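Local coordinates for retinol dehydratase (Spodoptera frugiperda, PDB 1FMJ), which dehydrates retinol on a sulfotransferase scaffold, probably by way of sulfonate transfer, and binds adenosine-3'-5'-diphosphate and calcium, at residues 65-70 against 161-166; 132-137 against 299-304; 179-184 against 242-247. All coordinates share one frame; numbering follows the deposited sequence.

Contact 1 of 3, residues 65-70 against 161-166; sequences DVFVAS and VKTHLP. With RTL (retinol), chain H.
Phe67 carries CG anti to its own carbonyl carbon (chi1 -76°), whereas Val161 sets CG1 anti to the backbone N (chi1 -174°); with these torsions the two side chains lie alongside each other on one face of the sheet, and the phenyl ring receives Val161 CB over its centre. In this CH-pi contact Val161 CB stands 3.7 Å from the centroid of the Phe67 ring. The valine methyls diverge over the ring, CG1 coming within 3.5 Å of Phe67 CE2 while CG2 faces CE1 and CZ. Farther along the same face Ala69 CB meets Thr163 CG2 at 3.6 Å. Thr163 OG1 accepts from Leu165 N in an ST turn and is hydrogen-bonded to Asp107.

The backbones form a parallel ladder. Val161 N donates to Val66 O, Val68 N to Val161 O (2.8 Å) and Thr163 N to Val68 O; the bond from Ser70 N to Thr163 O is weak. Beyond it an imidazole takes over, as His164 ND1 donates to Ser70 O at 3.1 Å. The oxygen lies in the ring plane, although ND1 sits above the carbonyl plane. His164 NE2 is hydrogen-bonded to retinol O1 at 2.9 Å, again in the ring plane, so two partners fix the ring's rotation. From the sheet face away from Phe67, the extended chain of Lys162 lets NZ donate a hydrogen bond to retinol O1, also 2.9 Å. Central parallel strands whose C-terminal ends present the substrate-binding side chains are characteristic of the P-loop-like alpha/beta fold of sulfotransferases, here at the hydroxyl end of the retinol pocket.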
loop_
_atom_site.group_PDB
_atom_site.type_symbol
_atom_site.label_atom_id
_atom_site.label_comp_id
_atom_site.label_asym_id
_atom_site.label_seq_id
_atom_site.Cartn_x
_atom_site.Cartn_y
_atom_site.Cartn_z
ATOM N N ASP A 65 -1.637 -16.608 -10.183
ATOM C CA ASP A 65 -1.825 -15.390 -9.395
ATOM C C ASP A 65 -0.512 -14.618 -9.298
ATOM O O ASP A 65 0.556 -15.217 -9.179
ATOM C CB ASP A 65 -2.267 -15.716 -7.961
ATOM C CG ASP A 65 -3.678 -16.239 -7.879
ATOM O OD1 ASP A 65 -4.374 -16.231 -8.907
ATOM O OD2 ASP A 65 -4.095 -16.654 -6.774
ATOM N N VAL A 66 -0.593 -13.294 -9.343
ATOM C CA VAL A 66 0.595 -12.470 -9.194
ATOM C C VAL A 66 0.257 -11.377 -8.194
ATOM O O VAL A 66 -0.722 -10.653 -8.367
ATOM C CB VAL A 66 1.038 -11.825 -10.516
ATOM C CG1 VAL A 66 2.272 -10.954 -10.273
ATOM C CG2 VAL A 66 1.353 -12.902 -11.539
ATOM N N PHE A 67 1.062 -11.266 -7.145
ATOM C CA PHE A 67 0.823 -10.268 -6.104
ATOM C C PHE A 67 1.841 -9.151 -6.095
ATOM O O PHE A 67 3.025 -9.373 -6.325
ATOM C CB PHE A 67 0.882 -10.896 -4.705
ATOM C CG PHE A 67 -0.329 -11.688 -4.318
ATOM C CD1 PHE A 67 -0.691 -12.831 -5.016
ATOM C CD2 PHE A 67 -1.071 -11.321 -3.199
ATOM C CE1 PHE A 67 -1.771 -13.597 -4.602
ATOM C CE2 PHE A 67 -2.152 -12.084 -2.777
ATOM C CZ PHE A 67 -2.502 -13.228 -3.483
ATOM N N VAL A 68 1.367 -7.946 -5.819
ATOM C CA VAL A 68 2.244 -6.803 -5.667
ATOM C C VAL A 68 1.925 -6.384 -4.236
ATOM O O VAL A 68 0.796 -5.975 -3.925
ATOM C CB VAL A 68 1.910 -5.680 -6.655
ATOM C CG1 VAL A 68 2.828 -4.495 -6.405
ATOM C CG2 VAL A 68 2.091 -6.187 -8.081
ATOM N N ALA A 69 2.915 -6.526 -3.362
ATOM C CA ALA A 69 2.743 -6.221 -1.953
ATOM C C ALA A 69 3.765 -5.202 -1.494
ATOM O O ALA A 69 4.797 -5.008 -2.138
ATOM C CB ALA A 69 2.869 -7.504 -1.127
ATOM N N SER A 70 3.482 -4.561 -0.372
ATOM C CA SER A 70 4.386 -3.544 0.144
ATOM C C SER A 70 3.772 -2.852 1.328
ATOM O O SER A 70 2.579 -3.005 1.594
ATOM C CB SER A 70 4.592 -2.463 -0.912
ATOM O OG SER A 70 3.350 -1.807 -1.125
ATOM N N VAL A 161 -3.210 -9.236 -7.780
ATOM C CA VAL A 161 -3.587 -8.798 -6.445
ATOM C C VAL A 161 -2.653 -7.758 -5.861
ATOM O O VAL A 161 -1.428 -7.935 -5.856
ATOM C CB VAL A 161 -3.626 -9.989 -5.463
ATOM C CG1 VAL A 161 -4.155 -9.522 -4.108
ATOM C CG2 VAL A 161 -4.479 -11.111 -6.030
ATOM N N LYS A 162 -3.242 -6.674 -5.364
ATOM C CA LYS A 162 -2.483 -5.608 -4.726
ATOM C C LYS A 162 -2.757 -5.745 -3.240
ATOM O O LYS A 162 -3.901 -5.952 -2.843
ATOM C CB LYS A 162 -2.976 -4.242 -5.198
ATOM C CG LYS A 162 -2.604 -3.096 -4.269
ATOM C CD LYS A 162 -3.296 -1.813 -4.689
ATOM C CE LYS A 162 -3.045 -0.703 -3.701
ATOM N NZ LYS A 162 -3.696 0.554 -4.127
ATOM N N THR A 163 -1.728 -5.645 -2.410
ATOM C CA THR A 163 -1.963 -5.755 -0.980
ATOM C C THR A 163 -0.895 -5.078 -0.146
ATOM O O THR A 163 0.262 -4.958 -0.562
ATOM C CB THR A 163 -2.063 -7.245 -0.519
ATOM O OG1 THR A 163 -2.477 -7.289 0.855
ATOM C CG2 THR A 163 -0.717 -7.937 -0.627
ATOM N N HIS A 164 -1.301 -4.622 1.032
ATOM C CA HIS A 164 -0.382 -4.007 1.965
ATOM C C HIS A 164 -0.356 -4.911 3.198
ATOM O O HIS A 164 0.095 -4.521 4.263
ATOM C CB HIS A 164 -0.834 -2.584 2.329
ATOM C CG HIS A 164 -0.883 -1.653 1.155
ATOM N ND1 HIS A 164 0.176 -1.495 0.286
ATOM C CD2 HIS A 164 -1.865 -0.839 0.699
ATOM C CE1 HIS A 164 -0.152 -0.626 -0.655
ATOM N NE2 HIS A 164 -1.385 -0.212 -0.427
ATOM N N LEU A 165 -0.849 -6.137 3.052
ATOM C CA LEU A 165 -0.830 -7.045 4.192
ATOM C C LEU A 165 0.511 -7.753 4.305
ATOM O O LEU A 165 1.075 -8.196 3.303
ATOM C CB LEU A 165 -1.949 -8.090 4.086
ATOM C CG LEU A 165 -3.372 -7.557 4.300
ATOM C CD1 LEU A 165 -4.378 -8.678 4.154
ATOM C CD2 LEU A 165 -3.478 -6.917 5.671
ATOM N N PRO A 166 1.060 -7.827 5.528
ATOM C CA PRO A 166 2.340 -8.505 5.738
ATOM C C PRO A 166 2.081 -9.992 5.490
ATOM O O PRO A 166 0.945 -10.457 5.626
ATOM C CB PRO A 166 2.665 -8.183 7.201
ATOM C CG PRO A 166 1.321 -8.048 7.824
ATOM C CD PRO A 166 0.561 -7.249 6.788
HETATM C C1 RTL H . -12.861 7.165 2.289
HETATM C C2 RTL H . -13.828 7.219 3.515
HETATM C C3 RTL H . -14.869 6.107 3.502
HETATM C C4 RTL H . -15.208 4.984 2.526
HETATM C C5 RTL H . -14.180 5.099 1.397
HETATM C C6 RTL H . -13.133 6.021 1.241
HETATM C C7 RTL H . -12.199 5.995 0.084
HETATM C C8 RTL H . -11.105 5.182 -0.001
HETATM C C9 RTL H . -10.176 5.151 -1.138
HETATM C C10 RTL H . -9.114 4.268 -1.072
HETATM C C11 RTL H . -8.025 4.007 -2.039
HETATM C C12 RTL H . -6.795 3.994 -1.425
HETATM C C13 RTL H . -5.397 3.795 -1.859
HETATM C C14 RTL H . -4.193 3.794 -1.211
HETATM C C15 RTL H . -3.641 2.515 -0.736
HETATM O O1 RTL H . -2.879 1.899 -1.686
HETATM C C16 RTL H . -11.511 7.038 3.023
HETATM C C17 RTL H . -12.967 8.589 1.718
HETATM C C18 RTL H . -14.461 4.015 0.345
HETATM C C19 RTL H . -10.407 6.082 -2.343
HETATM C C20 RTL H . -5.442 3.550 -3.377
#

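Contact 2 of 3, residues 132-137 against 299-304; sequences MERYLG and REIGIL
Arg134 and Glu300 form a salt bridge through a single short bond, Arg134 NH1 to Glu300 OE1 at 2.7 Å. The oxygen lies close to the guanidinium plane and is met on its anti side, and the two flat groups are nearly coplanar, 25° apart. The carboxylate reaches this position through a bend at chi2. Its other oxygen, OE2, comes near Asp131 OD2, a like charge whose effect the arginine probably offsets. Arg134 NH2 in turn donates to the backbone carbonyl of Asp297, so the guanidinium ties down this loop at two points.

A bend at chi3 (63°) folds the guanidinium across Ile301, whose CG1 lies over the centre of one face, 3.5 Å from Arg134 CZ. Ile301 CD1 covers the same group, 3.6 Å from CZ. With a leucine in place of Arg134, which has no N-H to offer, Glu300 would probably be left beside Asp131 without its counter-charge and the loop at Asp297 held less firmly to the helix.

Deeper in, the packing becomes apolar. The other branch of Ile301, CG2, rests against the start of Tyr135, 4.0 Å from its CB. Ile303 approaches the same tyrosine at the ring edge, CG2 lying 3.8 Å from Tyr135 CD1. Tyr135 packs also on Asn121, a calcium ligand, while Ile303 touches retinol, so this hydrophobic seam runs between the metal site and the substrate pocket.

Helix 132-142 thus lies against the long connection between helices 284-288 and 325-338. Leu138, one turn farther along the first helix, extends the surface on which Ile301 and Ile303 pack, and a backbone hydrogen bond joins Ile301 to Asp131 just ahead of that helix.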
loop_
_atom_site.group_PDB
_atom_site.type_symbol
_atom_site.label_atom_id
_atom_site.label_comp_id
_atom_site.label_asym_id
_atom_site.label_seq_id
_atom_site.Cartn_x
_atom_site.Cartn_y
_atom_site.Cartn_z
ATOM N N MET A 132 -23.293 11.548 -5.083
ATOM C CA MET A 132 -23.868 10.428 -4.341
ATOM C C MET A 132 -23.922 9.087 -5.056
ATOM O O MET A 132 -23.617 8.062 -4.456
ATOM C CB MET A 132 -25.263 10.778 -3.821
ATOM C CG MET A 132 -25.264 11.722 -2.629
ATOM S SD MET A 132 -24.065 11.308 -1.319
ATOM C CE MET A 132 -24.851 9.916 -0.521
ATOM N N GLU A 133 -24.304 9.086 -6.328
ATOM C CA GLU A 133 -24.379 7.842 -7.079
ATOM C C GLU A 133 -23.027 7.118 -7.073
ATOM O O GLU A 133 -22.947 5.923 -6.784
ATOM C CB GLU A 133 -24.812 8.116 -8.522
ATOM C CG GLU A 133 -24.982 6.856 -9.353
ATOM C CD GLU A 133 -25.246 7.139 -10.828
ATOM O OE1 GLU A 133 -25.481 6.167 -11.582
ATOM O OE2 GLU A 133 -25.209 8.325 -11.236
ATOM N N ARG A 134 -21.959 7.844 -7.384
ATOM C CA ARG A 134 -20.637 7.233 -7.409
ATOM C C ARG A 134 -20.119 6.997 -5.994
ATOM O O ARG A 134 -19.525 5.956 -5.702
ATOM C CB ARG A 134 -19.656 8.118 -8.173
ATOM C CG ARG A 134 -20.038 8.367 -9.616
ATOM C CD ARG A 134 -18.933 9.135 -10.311
ATOM N NE ARG A 134 -17.695 8.361 -10.350
ATOM C CZ ARG A 134 -16.503 8.868 -10.652
ATOM N NH1 ARG A 134 -16.379 10.158 -10.941
ATOM N NH2 ARG A 134 -15.432 8.081 -10.669
ATOM N N TYR A 135 -20.353 7.964 -5.119
ATOM C CA TYR A 135 -19.914 7.862 -3.734
ATOM C C TYR A 135 -20.467 6.595 -3.090
ATOM O O TYR A 135 -19.738 5.848 -2.441
ATOM C CB TYR A 135 -20.385 9.087 -2.953
ATOM C CG TYR A 135 -20.029 9.058 -1.488
ATOM C CD1 TYR A 135 -18.706 9.174 -1.069
ATOM C CD2 TYR A 135 -21.017 8.918 -0.517
ATOM C CE1 TYR A 135 -18.376 9.155 0.277
ATOM C CE2 TYR A 135 -20.698 8.896 0.832
ATOM C CZ TYR A 135 -19.376 9.017 1.222
ATOM O OH TYR A 135 -19.061 9.012 2.560
ATOM N N LEU A 136 -21.762 6.363 -3.279
ATOM C CA LEU A 136 -22.427 5.193 -2.722
ATOM C C LEU A 136 -21.944 3.909 -3.390
ATOM O O LEU A 136 -21.853 2.869 -2.744
ATOM C CB LEU A 136 -23.947 5.328 -2.880
ATOM C CG LEU A 136 -24.571 6.508 -2.138
ATOM C CD1 LEU A 136 -26.046 6.610 -2.487
ATOM C CD2 LEU A 136 -24.378 6.326 -0.635
ATOM N N GLY A 137 -21.658 3.981 -4.690
ATOM C CA GLY A 137 -21.161 2.812 -5.396
ATOM C C GLY A 137 -19.793 2.466 -4.830
ATOM O O GLY A 137 -19.404 1.307 -4.767
ATOM N N ARG A 299 -11.757 12.457 -7.898
ATOM C CA ARG A 299 -11.929 13.835 -7.467
ATOM C C ARG A 299 -13.313 14.386 -7.810
ATOM O O ARG A 299 -13.880 15.155 -7.040
ATOM C CB ARG A 299 -10.842 14.739 -8.055
ATOM C CG ARG A 299 -10.765 16.097 -7.360
ATOM C CD ARG A 299 -9.522 16.860 -7.770
ATOM N NE ARG A 299 -8.301 16.137 -7.426
ATOM C CZ ARG A 299 -7.696 16.193 -6.246
ATOM N NH1 ARG A 299 -8.187 16.943 -5.268
ATOM N NH2 ARG A 299 -6.582 15.504 -6.050
ATOM N N GLU A 300 -13.853 13.986 -8.959
ATOM C CA GLU A 300 -15.178 14.445 -9.371
ATOM C C GLU A 300 -16.220 14.004 -8.348
ATOM O O GLU A 300 -17.269 14.629 -8.209
ATOM C CB GLU A 300 -15.529 13.889 -10.756
ATOM C CG GLU A 300 -16.892 14.322 -11.294
ATOM C CD GLU A 300 -18.052 13.538 -10.688
ATOM O OE1 GLU A 300 -18.038 12.295 -10.784
ATOM O OE2 GLU A 300 -18.983 14.164 -10.126
ATOM N N ILE A 301 -15.921 12.928 -7.626
ATOM C CA ILE A 301 -16.832 12.413 -6.606
ATOM C C ILE A 301 -16.849 13.335 -5.387
ATOM O O ILE A 301 -17.897 13.542 -4.775
ATOM C CB ILE A 301 -16.426 10.982 -6.162
ATOM C CG1 ILE A 301 -16.502 10.026 -7.358
ATOM C CG2 ILE A 301 -17.338 10.499 -5.042
ATOM C CD1 ILE A 301 -16.080 8.604 -7.050
ATOM N N GLY A 302 -15.688 13.884 -5.038
ATOM C CA GLY A 302 -15.601 14.786 -3.904
ATOM C C GLY A 302 -14.875 14.239 -2.686
ATOM O O GLY A 302 -14.875 14.871 -1.624
ATOM N N ILE A 303 -14.236 13.080 -2.831
ATOM C CA ILE A 303 -13.538 12.468 -1.706
ATOM C C ILE A 303 -12.027 12.675 -1.646
ATOM O O ILE A 303 -11.351 12.047 -0.833
ATOM C CB ILE A 303 -13.794 10.954 -1.648
ATOM C CG1 ILE A 303 -13.332 10.304 -2.949
ATOM C CG2 ILE A 303 -15.255 10.690 -1.376
ATOM C CD1 ILE A 303 -13.214 8.789 -2.860
ATOM N N LEU A 304 -11.493 13.526 -2.514
ATOM C CA LEU A 304 -10.066 13.810 -2.492
ATOM C C LEU A 304 -9.888 15.246 -2.022
ATOM O O LEU A 304 -10.611 16.131 -2.462
ATOM C CB LEU A 304 -9.450 13.662 -3.883
ATOM C CG LEU A 304 -9.497 12.307 -4.584
ATOM C CD1 LEU A 304 -8.652 12.402 -5.843
ATOM C CD2 LEU A 304 -8.987 11.202 -3.671
#

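Contact 3 of 3, residues 179-184 against 242-247; sequences KMVYLA and NMLFLF
The strands 179-184 and 243-247 are the last two of the five-stranded parallel sheet, joined by a helical connection that makes them a beta-alpha-beta unit, with Tyr182 beside Phe245 and Val181 beside Leu244. Their ladder starts just before the second strand, where Met180 N donates to Asn242 O at 2.8 Å. It continues through Leu244 N to Met180 O, Tyr182 N to Leu244 O, Leu246 N to Tyr182 O and Ala184 N to Leu246 O; the bond from Leu246 N to Tyr182 O is the straightest, 167° at the hydrogen.

On one face the rings of Tyr182 and Phe245 lie side by side, turned only 26° from parallel but offset, with little of one ring above the other; Tyr182 CD2 and Phe245 CE1 touch at 3.5 Å. Ala184 CB fits against the far end of the phenylalanine, 3.7 Å from its CZ. At the beginning of the strands two methionines run alongside each other, Met180 SD lying 3.8 Å from Met243 CE, and the bent chain of Met243 also brings SD against Tyr182 CB. Helix 227-235 covers Tyr182 and Phe245, and its His230 bonds to the tyrosine hydroxyl. On the other face Val181 CG1 meets Leu246 CD1 at 4.0 Å, Leu183 CD1 reaches Leu246 CB, and helix 255-265 packs on Leu244 and Leu246.

The polar side-chain link lies at the partly exposed start. Lys179, curled at chi4 (-55°), donates from NZ to Asn242 OD1 at 2.9 Å, while Asn242 ND2 bonds to Leu175 O. The chemistry therefore implies a hydrophobic core on both sides of the sheet, with five backbone bonds pairing amides and carbonyls between the two strands and an amine-amide pair at the more open end.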
loop_
_atom_site.group_PDB
_atom_site.type_symbol
_atom_site.label_atom_id
_atom_site.label_comp_id
_atom_site.label_asym_id
_atom_site.label_seq_id
_atom_site.Cartn_x
_atom_site.Cartn_y
_atom_site.Cartn_z
ATOM N N LYS A 179 3.356 -15.867 -7.343
ATOM C CA LYS A 179 4.535 -15.030 -7.446
ATOM C C LYS A 179 4.189 -13.701 -6.782
ATOM O O LYS A 179 3.040 -13.249 -6.826
ATOM C CB LYS A 179 4.925 -14.825 -8.910
ATOM C CG LYS A 179 5.426 -16.104 -9.560
ATOM C CD LYS A 179 5.882 -15.892 -10.985
ATOM C CE LYS A 179 6.280 -17.217 -11.608
ATOM N NZ LYS A 179 7.320 -17.915 -10.790
ATOM N N MET A 180 5.179 -13.084 -6.154
ATOM C CA MET A 180 4.975 -11.819 -5.463
ATOM C C MET A 180 6.157 -10.882 -5.624
ATOM O O MET A 180 7.313 -11.313 -5.589
ATOM C CB MET A 180 4.735 -12.071 -3.965
ATOM C CG MET A 180 4.771 -10.806 -3.081
ATOM S SD MET A 180 4.387 -11.126 -1.317
ATOM C CE MET A 180 2.642 -11.505 -1.444
ATOM N N VAL A 181 5.858 -9.600 -5.826
ATOM C CA VAL A 181 6.892 -8.578 -5.932
ATOM C C VAL A 181 6.622 -7.671 -4.745
ATOM O O VAL A 181 5.556 -7.068 -4.649
ATOM C CB VAL A 181 6.786 -7.754 -7.231
ATOM C CG1 VAL A 181 7.945 -6.762 -7.303
ATOM C CG2 VAL A 181 6.828 -8.678 -8.438
ATOM N N TYR A 182 7.576 -7.585 -3.831
ATOM C CA TYR A 182 7.398 -6.760 -2.656
ATOM C C TYR A 182 8.309 -5.553 -2.718
ATOM O O TYR A 182 9.519 -5.671 -2.942
ATOM C CB TYR A 182 7.690 -7.571 -1.398
ATOM C CG TYR A 182 7.528 -6.799 -0.112
ATOM C CD1 TYR A 182 6.378 -6.925 0.658
ATOM C CD2 TYR A 182 8.545 -5.962 0.350
ATOM C CE1 TYR A 182 6.239 -6.241 1.872
ATOM C CE2 TYR A 182 8.419 -5.274 1.552
ATOM C CZ TYR A 182 7.268 -5.420 2.311
ATOM O OH TYR A 182 7.174 -4.773 3.524
ATOM N N LEU A 183 7.714 -4.387 -2.516
ATOM C CA LEU A 183 8.458 -3.138 -2.540
ATOM C C LEU A 183 8.675 -2.563 -1.149
ATOM O O LEU A 183 7.768 -2.577 -0.306
ATOM C CB LEU A 183 7.731 -2.108 -3.403
ATOM C CG LEU A 183 8.232 -1.934 -4.843
ATOM C CD1 LEU A 183 9.660 -1.408 -4.829
ATOM C CD2 LEU A 183 8.153 -3.261 -5.589
ATOM N N ALA A 184 9.895 -2.077 -0.927
ATOM C CA ALA A 184 10.300 -1.450 0.327
ATOM C C ALA A 184 10.884 -0.096 -0.049
ATOM O O ALA A 184 11.370 0.095 -1.163
ATOM C CB ALA A 184 11.343 -2.291 1.050
ATOM N N ASN A 242 9.804 -17.427 -5.934
ATOM C CA ASN A 242 8.543 -16.747 -6.237
ATOM C C ASN A 242 8.392 -15.397 -5.550
ATOM O O ASN A 242 7.299 -14.819 -5.517
ATOM C CB ASN A 242 7.352 -17.643 -5.885
ATOM C CG ASN A 242 7.109 -18.716 -6.930
ATOM O OD1 ASN A 242 7.631 -18.641 -8.040
ATOM N ND2 ASN A 242 6.300 -19.706 -6.589
ATOM N N MET A 243 9.499 -14.895 -5.011
ATOM C CA MET A 243 9.510 -13.605 -4.334
ATOM C C MET A 243 10.573 -12.697 -4.929
ATOM O O MET A 243 11.709 -13.117 -5.142
ATOM C CB MET A 243 9.777 -13.778 -2.837
ATOM C CG MET A 243 10.131 -12.475 -2.107
ATOM S SD MET A 243 8.784 -11.256 -2.047
ATOM C CE MET A 243 8.063 -11.655 -0.487
ATOM N N LEU A 244 10.191 -11.451 -5.198
ATOM C CA LEU A 244 11.115 -10.468 -5.742
ATOM C C LEU A 244 11.057 -9.228 -4.859
ATOM O O LEU A 244 10.111 -8.441 -4.942
ATOM C CB LEU A 244 10.742 -10.099 -7.185
ATOM C CG LEU A 244 11.569 -8.959 -7.798
ATOM C CD1 LEU A 244 13.027 -9.373 -7.881
ATOM C CD2 LEU A 244 11.044 -8.605 -9.183
ATOM N N PHE A 245 12.059 -9.076 -4.000
ATOM C CA PHE A 245 12.143 -7.932 -3.099
ATOM C C PHE A 245 12.870 -6.811 -3.836
ATOM O O PHE A 245 13.974 -7.013 -4.334
ATOM C CB PHE A 245 12.946 -8.313 -1.850
ATOM C CG PHE A 245 12.747 -7.388 -0.680
ATOM C CD1 PHE A 245 11.893 -7.743 0.361
ATOM C CD2 PHE A 245 13.452 -6.189 -0.591
ATOM C CE1 PHE A 245 11.744 -6.930 1.476
ATOM C CE2 PHE A 245 13.312 -5.362 0.523
ATOM C CZ PHE A 245 12.457 -5.734 1.563
ATOM N N LEU A 246 12.250 -5.636 -3.909
ATOM C CA LEU A 246 12.859 -4.503 -4.584
ATOM C C LEU A 246 12.786 -3.263 -3.708
ATOM O O LEU A 246 11.970 -3.183 -2.789
ATOM C CB LEU A 246 12.145 -4.219 -5.910
ATOM C CG LEU A 246 12.084 -5.333 -6.955
ATOM C CD1 LEU A 246 11.296 -4.848 -8.158
ATOM C CD2 LEU A 246 13.511 -5.741 -7.364
ATOM N N PHE A 247 13.648 -2.296 -3.996
ATOM C CA PHE A 247 13.664 -1.046 -3.252
ATOM C C PHE A 247 13.243 0.089 -4.172
ATOM O O PHE A 247 13.744 0.213 -5.288
ATOM C CB PHE A 247 15.058 -0.753 -2.690
ATOM C CG PHE A 247 15.454 -1.643 -1.546
ATOM C CD1 PHE A 247 16.286 -2.733 -1.752
ATOM C CD2 PHE A 247 14.995 -1.387 -0.260
ATOM C CE1 PHE A 247 16.658 -3.557 -0.694
ATOM C CE2 PHE A 247 15.361 -2.205 0.803
ATOM C CZ PHE A 247 16.194 -3.290 0.586
#

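In the fold
From the N terminus, strand 66-70 enters first, and contact 1 closes a loop of 90 residues when strand 160-163 settles beside it. Within that loop lies helix 132-142, whose partner, 299-304, comes far later, so contacts 1 and 2 cross. Contact 3 opens after contact 1 has closed and is complete well before 299-304, falling entirely within the span of contact 2. Contacts 1 and 3 share the central parallel sheet, where strand 66-70 is flanked by 160-163 and 179-184, with Phe67 bonded to Lys179 and Val181. Contact 2 stands apart, its centre about 26 Å from that of contact 1, and joins peripheral elements near retinol and calcium.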